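Local coordinates for GlcNAc Inducible Gene 2, GIG2 (PDB 6AKZ), which binds an iron(III) ion and is probably an oxygenase of the DUF1479 family, built around a cupin-type core, at residues E10-L15 / K311-V316; L393-P398 / K412-A417. All coordinates share one frame; numbering follows the deposited sequence.

Contact 1: residues E10-L15 / K311-V316; sequences ETPPDL and KFPGTV
The chain around Pro12 and Asp14 runs in the opposite sense to Lys311 and Pro313, the CA atoms of Asp14 and Lys311 coming within 5.0 Å, and the N-terminal segment keeps extended, polyproline-like backbone angles from Pro12 to Asp14. Lys311 reaches across it. The aliphatic part of its side chain passes Pro12 at about a right angle, then bends at the last torsion (chi4 -59°), which turns the ammonium group to two acceptors. NZ donates to Pro12 O at 2.7 Å, entering almost in line with the C=O bond, and forms a salt bridge with Asp14 OD1, also at 2.7 Å, from above the carboxylate plane. Deeper in, the rings of Pro12 and Pro313 lie side by side, CB to CB at 3.9 Å, and Trp292 touches both Pro12 and Lys311. A water joins the backbones, giving a hydrogen bond to Pro13 O and taking one from Phe312 N. At the far end, Leu15 CD1 rests 3.7 Å from Phe312 CB and also touches the hydroxyl of Thr315. That hydroxyl belongs to the type II turn Phe312-Thr315, where Gly314 takes the positive phi. With chi1 at 65°, Thr315 OG1 falls between its own N and carbonyl carbon and donates to Phe312 O at 2.6 Å, an acceptor also used by Thr315 N. Trp201 meets the Phe312 ring edge-to-face, and Ile22 and Lys23 of helix 18-26 touch the same side chain. The contact thus couples a buried lysine to an exposed aspartate: the carboxylate and the neighbouring carbonyl probably offset the cost of burying the ammonium charge, while Pro12 lies against the lysine's aliphatic part and Thr11 CG2 sits 3.9 Å from Lys311 NZ.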
loop_
_atom_site.group_PDB
_atom_site.type_symbol
_atom_site.label_atom_id
_atom_site.label_comp_id
_atom_site.label_asym_id
_atom_site.label_seq_id
_atom_site.Cartn_x
_atom_site.Cartn_y
_atom_site.Cartn_z
ATOM N N GLU A 10 25.962 2.373 12.680
ATOM C CA GLU A 10 26.885 1.858 11.621
ATOM C C GLU A 10 26.549 0.408 11.389
ATOM O O GLU A 10 26.406 -0.025 10.274
ATOM C CB GLU A 10 28.356 1.998 12.031
ATOM N N THR A 11 26.427 -0.349 12.466
ATOM C CA THR A 11 26.019 -1.751 12.391
ATOM C C THR A 11 24.549 -1.889 12.816
ATOM O O THR A 11 24.143 -1.310 13.817
ATOM C CB THR A 11 26.965 -2.595 13.237
ATOM O OG1 THR A 11 28.228 -2.562 12.588
ATOM C CG2 THR A 11 26.539 -4.031 13.348
ATOM N N PRO A 12 23.733 -2.628 12.036
ATOM C CA PRO A 12 22.346 -2.780 12.478
ATOM C C PRO A 12 22.263 -3.619 13.754
ATOM O O PRO A 12 23.054 -4.548 13.901
ATOM C CB PRO A 12 21.646 -3.515 11.284
ATOM C CG PRO A 12 22.648 -3.590 10.169
ATOM C CD PRO A 12 24.005 -3.398 10.810
ATOM N N PRO A 13 21.308 -3.304 14.660
ATOM C CA PRO A 13 21.163 -4.102 15.856
ATOM C C PRO A 13 20.757 -5.536 15.574
ATOM O O PRO A 13 20.242 -5.878 14.497
ATOM C CB PRO A 13 20.104 -3.356 16.689
ATOM C CG PRO A 13 19.354 -2.544 15.724
ATOM C CD PRO A 13 20.323 -2.218 14.608
ATOM N N ASP A 14 21.054 -6.390 16.541
ATOM C CA ASP A 14 20.580 -7.747 16.519
ATOM C C ASP A 14 19.111 -7.711 16.968
ATOM O O ASP A 14 18.728 -6.876 17.810
ATOM C CB ASP A 14 21.412 -8.632 17.470
ATOM C CG ASP A 14 22.719 -9.146 16.855
ATOM O OD1 ASP A 14 22.983 -9.002 15.636
ATOM O OD2 ASP A 14 23.490 -9.781 17.604
ATOM N N LEU A 15 18.279 -8.553 16.351
ATOM C CA LEU A 15 16.966 -8.886 16.914
ATOM C C LEU A 15 17.196 -10.101 17.823
ATOM O O LEU A 15 18.315 -10.572 17.927
ATOM C CB LEU A 15 15.963 -9.239 15.789
ATOM C CG LEU A 15 15.632 -8.117 14.768
ATOM C CD1 LEU A 15 14.748 -8.696 13.673
ATOM C CD2 LEU A 15 14.917 -6.972 15.454
ATOM N N LYS A 311 20.181 -10.175 12.043
ATOM C CA LYS A 311 20.066 -8.745 11.674
ATOM C C LYS A 311 19.036 -8.656 10.549
ATOM O O LYS A 311 19.195 -9.287 9.511
ATOM C CB LYS A 311 21.415 -8.166 11.228
ATOM C CG LYS A 311 22.368 -8.020 12.445
ATOM C CD LYS A 311 23.648 -7.349 12.062
ATOM C CE LYS A 311 24.681 -7.497 13.160
ATOM N NZ LYS A 311 24.227 -6.926 14.461
ATOM N N PHE A 312 17.997 -7.887 10.809
ATOM C CA PHE A 312 16.967 -7.508 9.832
ATOM C C PHE A 312 16.883 -5.984 9.869
ATOM O O PHE A 312 16.117 -5.386 10.646
ATOM C CB PHE A 312 15.660 -8.217 10.161
ATOM C CG PHE A 312 15.652 -9.620 9.705
ATOM C CD1 PHE A 312 16.204 -10.648 10.507
ATOM C CD2 PHE A 312 15.207 -9.939 8.443
ATOM C CE1 PHE A 312 16.265 -11.950 10.031
ATOM C CE2 PHE A 312 15.258 -11.259 7.974
ATOM C CZ PHE A 312 15.804 -12.265 8.774
ATOM N N PRO A 313 17.804 -5.341 9.151
ATOM C CA PRO A 313 17.940 -3.907 9.313
ATOM C C PRO A 313 16.691 -3.092 8.975
ATOM O O PRO A 313 15.948 -3.455 8.038
ATOM C CB PRO A 313 19.084 -3.557 8.380
ATOM C CG PRO A 313 19.712 -4.831 7.932
ATOM C CD PRO A 313 18.714 -5.913 8.142
ATOM N N GLY A 314 16.429 -2.068 9.779
ATOM C CA GLY A 314 15.258 -1.199 9.610
ATOM C C GLY A 314 13.948 -1.758 10.156
ATOM O O GLY A 314 12.904 -1.116 10.016
ATOM N N THR A 315 13.994 -2.909 10.833
ATOM C CA THR A 315 12.772 -3.567 11.321
ATOM C C THR A 315 12.591 -3.366 12.789
ATOM O O THR A 315 13.583 -3.328 13.531
ATOM C CB THR A 315 12.739 -5.096 11.056
ATOM O OG1 THR A 315 13.766 -5.743 11.803
ATOM C CG2 THR A 315 12.836 -5.492 9.543
ATOM N N VAL A 316 11.331 -3.265 13.198
ATOM C CA VAL A 316 10.920 -3.320 14.608
ATOM C C VAL A 316 9.762 -4.289 14.637
ATOM O O VAL A 316 8.635 -3.892 14.292
ATOM C CB VAL A 316 10.513 -1.938 15.124
ATOM C CG1 VAL A 316 10.051 -1.990 16.574
ATOM C CG2 VAL A 316 11.710 -0.991 14.995
HETATM O O HOH W 1 18.158 -5.802 12.624
#

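Contact 2: residues L393-P398 / K412-A417; sequences LKNISP and KEFQGA
Glu413 takes hold of Ser397 with both carboxylate oxygens. OE1 receives the serine hydroxyl at 2.6 Å from OG on its syn lone pair, while OE2 accepts Ser397 N at 2.9 Å from above the carboxylate plane. CG of Glu413 sits between its backbone N and carbonyl carbon (chi1 57°), and the extended chain beyond carries the carboxylate to Ser397; OE2 also presses against Ile396 CB. The other half of the contact belongs to Asn395. Its OD1 accepts Ala417 N at 2.9 Å in a fairly straight bond, although the donor stands above the amide plane, and takes a weak bond from Gln415 N. Asn395 O receives a second weak bond from the same Gln415 N. Asn395 ND2 lies obliquely beside the CD1-CE1 side of the Phe414 ring, amide and ring planes 65° apart, and Gly416 N lies over one ring face, toward its rim. Asn395 is the C-prime residue of a Schellman motif (Ile396 N to Ala391 O, Asn395 N to Phe392 O) that ends helix 382-394, with positive phi, 55°; the chain then runs through Ser397 to Pro398, the N-cap of helix 399-402. Glu413 is the first residue to leave helical angles after helix 407-412, so the contact ties together the exits of two helices. In the next shell, Gln415 NE2 donates to Glu413 OE1 at 3.1 Å, its partner lying in the amide plane, so that OE1 carries two donors and the carboxylate is fixed in rotation. Chi1 of Gln415 lays CG against the backbone of Ile396, and the bend at chi2 swings the amide back toward Glu413. The amide of Gln415 is held by Phe131 N and Asn129 O. Arg402 of helix 399-402 meets Glu413 OE2 in a salt bridge, which probably stabilises the negative charge, and Trp132 NE1 binds Ile396 O.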
loop_
_atom_site.group_PDB
_atom_site.type_symbol
_atom_site.label_atom_id
_atom_site.label_comp_id
_atom_site.label_asym_id
_atom_site.label_seq_id
_atom_site.Cartn_x
_atom_site.Cartn_y
_atom_site.Cartn_z
ATOM N N LEU A 393 -21.826 2.547 10.391
ATOM C CA LEU A 393 -23.195 2.447 10.941
ATOM C C LEU A 393 -23.214 3.159 12.322
ATOM O O LEU A 393 -24.213 3.785 12.674
ATOM C CB LEU A 393 -23.653 0.991 11.051
ATOM C CG LEU A 393 -24.158 0.329 9.771
ATOM C CD1 LEU A 393 -24.422 -1.165 10.014
ATOM C CD2 LEU A 393 -25.377 1.059 9.198
ATOM N N LYS A 394 -22.157 3.043 13.077
ATOM C CA LYS A 394 -22.031 3.689 14.400
ATOM C C LYS A 394 -21.446 5.112 14.366
ATOM O O LYS A 394 -21.396 5.776 15.419
ATOM C CB LYS A 394 -21.133 2.859 15.291
ATOM C CG LYS A 394 -21.764 1.534 15.676
ATOM C CD LYS A 394 -20.819 0.652 16.469
ATOM C CE LYS A 394 -20.997 0.909 17.952
ATOM N NZ LYS A 394 -19.836 0.477 18.781
ATOM N N ASN A 395 -21.011 5.585 13.187
ATOM C CA ASN A 395 -20.399 6.910 13.056
ATOM C C ASN A 395 -19.206 7.158 13.961
ATOM O O ASN A 395 -19.079 8.212 14.588
ATOM C CB ASN A 395 -21.463 7.949 13.316
ATOM C CG ASN A 395 -21.304 9.178 12.492
ATOM O OD1 ASN A 395 -20.414 9.326 11.641
ATOM N ND2 ASN A 395 -22.214 10.081 12.711
ATOM N N ILE A 396 -18.300 6.198 13.991
ATOM C CA ILE A 396 -17.048 6.204 14.791
ATOM C C ILE A 396 -15.835 5.901 13.855
ATOM O O ILE A 396 -16.018 5.594 12.685
ATOM C CB ILE A 396 -17.092 5.209 15.945
ATOM C CG1 ILE A 396 -17.361 3.794 15.440
ATOM C CG2 ILE A 396 -18.183 5.642 16.971
ATOM C CD1 ILE A 396 -17.238 2.734 16.528
ATOM N N SER A 397 -14.658 5.882 14.433
ATOM C CA SER A 397 -13.402 5.692 13.705
ATOM C C SER A 397 -13.320 4.229 13.366
ATOM O O SER A 397 -13.823 3.426 14.120
ATOM C CB SER A 397 -12.205 6.058 14.601
ATOM O OG SER A 397 -12.062 7.450 14.622
ATOM N N PRO A 398 -12.631 3.868 12.235
ATOM C CA PRO A 398 -12.326 2.466 12.017
ATOM C C PRO A 398 -11.311 2.040 13.044
ATOM O O PRO A 398 -10.652 2.876 13.711
ATOM C CB PRO A 398 -11.740 2.429 10.595
ATOM C CG PRO A 398 -11.387 3.812 10.231
ATOM C CD PRO A 398 -12.265 4.722 11.067
ATOM N N LYS A 412 -17.102 11.061 22.524
ATOM C CA LYS A 412 -17.269 12.315 21.809
ATOM C C LYS A 412 -17.254 12.231 20.254
ATOM O O LYS A 412 -17.884 13.048 19.600
ATOM C CB LYS A 412 -16.246 13.354 22.292
ATOM N N GLU A 413 -16.565 11.277 19.639
ATOM C CA GLU A 413 -16.282 11.477 18.192
ATOM C C GLU A 413 -17.534 11.314 17.340
ATOM O O GLU A 413 -18.492 10.672 17.739
ATOM C CB GLU A 413 -15.110 10.627 17.733
ATOM C CG GLU A 413 -15.261 9.127 17.962
ATOM C CD GLU A 413 -14.506 8.256 16.957
ATOM O OE1 GLU A 413 -13.769 8.792 16.096
ATOM O OE2 GLU A 413 -14.626 6.998 17.059
ATOM N N PHE A 414 -17.547 12.005 16.206
ATOM C CA PHE A 414 -18.610 11.999 15.257
ATOM C C PHE A 414 -17.969 12.010 13.840
ATOM O O PHE A 414 -17.190 12.887 13.555
ATOM C CB PHE A 414 -19.437 13.258 15.428
ATOM C CG PHE A 414 -20.491 13.406 14.421
ATOM C CD1 PHE A 414 -21.675 12.701 14.532
ATOM C CD2 PHE A 414 -20.314 14.232 13.326
ATOM C CE1 PHE A 414 -22.653 12.835 13.561
ATOM C CE2 PHE A 414 -21.292 14.348 12.336
ATOM C CZ PHE A 414 -22.447 13.640 12.450
ATOM N N GLN A 415 -18.328 11.120 12.936
ATOM C CA GLN A 415 -17.574 10.988 11.674
ATOM C C GLN A 415 -18.250 11.414 10.417
ATOM O O GLN A 415 -17.693 11.148 9.307
ATOM C CB GLN A 415 -17.060 9.542 11.577
ATOM C CG GLN A 415 -15.952 9.223 12.603
ATOM C CD GLN A 415 -14.648 9.915 12.281
ATOM O OE1 GLN A 415 -14.457 10.361 11.162
ATOM N NE2 GLN A 415 -13.739 9.961 13.246
ATOM N N GLY A 416 -19.458 11.985 10.493
ATOM C CA GLY A 416 -20.140 12.470 9.329
ATOM C C GLY A 416 -20.826 11.459 8.455
ATOM O O GLY A 416 -21.202 11.771 7.330
ATOM N N ALA A 417 -20.987 10.227 8.946
ATOM C CA ALA A 417 -21.553 9.116 8.168
ATOM C C ALA A 417 -22.967 9.374 7.872
ATOM O O ALA A 417 -23.710 9.745 8.763
ATOM C CB ALA A 417 -21.481 7.846 8.974
#

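Contact 1 closes before contact 2 opens, and the two lie in series on one chain, their centres 39 Å apart and their nearest atoms about 20 Å apart. Both sit well out from the middle of the molecule. Contact 1 is long-range, bringing the loop ahead of helix 18-26 back to the loop that precedes strand 322-323; Thr315 comes within about 11 Å of the iron ligand His192, side chain to side chain. Contact 2 is local, joining the ends of helices 382-394 and 407-412, with helix 399-402 between them in the chain, away from the iron. Contact 1 thus places the first modelled residues against the body of the protein, and contact 2 links turns within the helical part that follows strand 367-371.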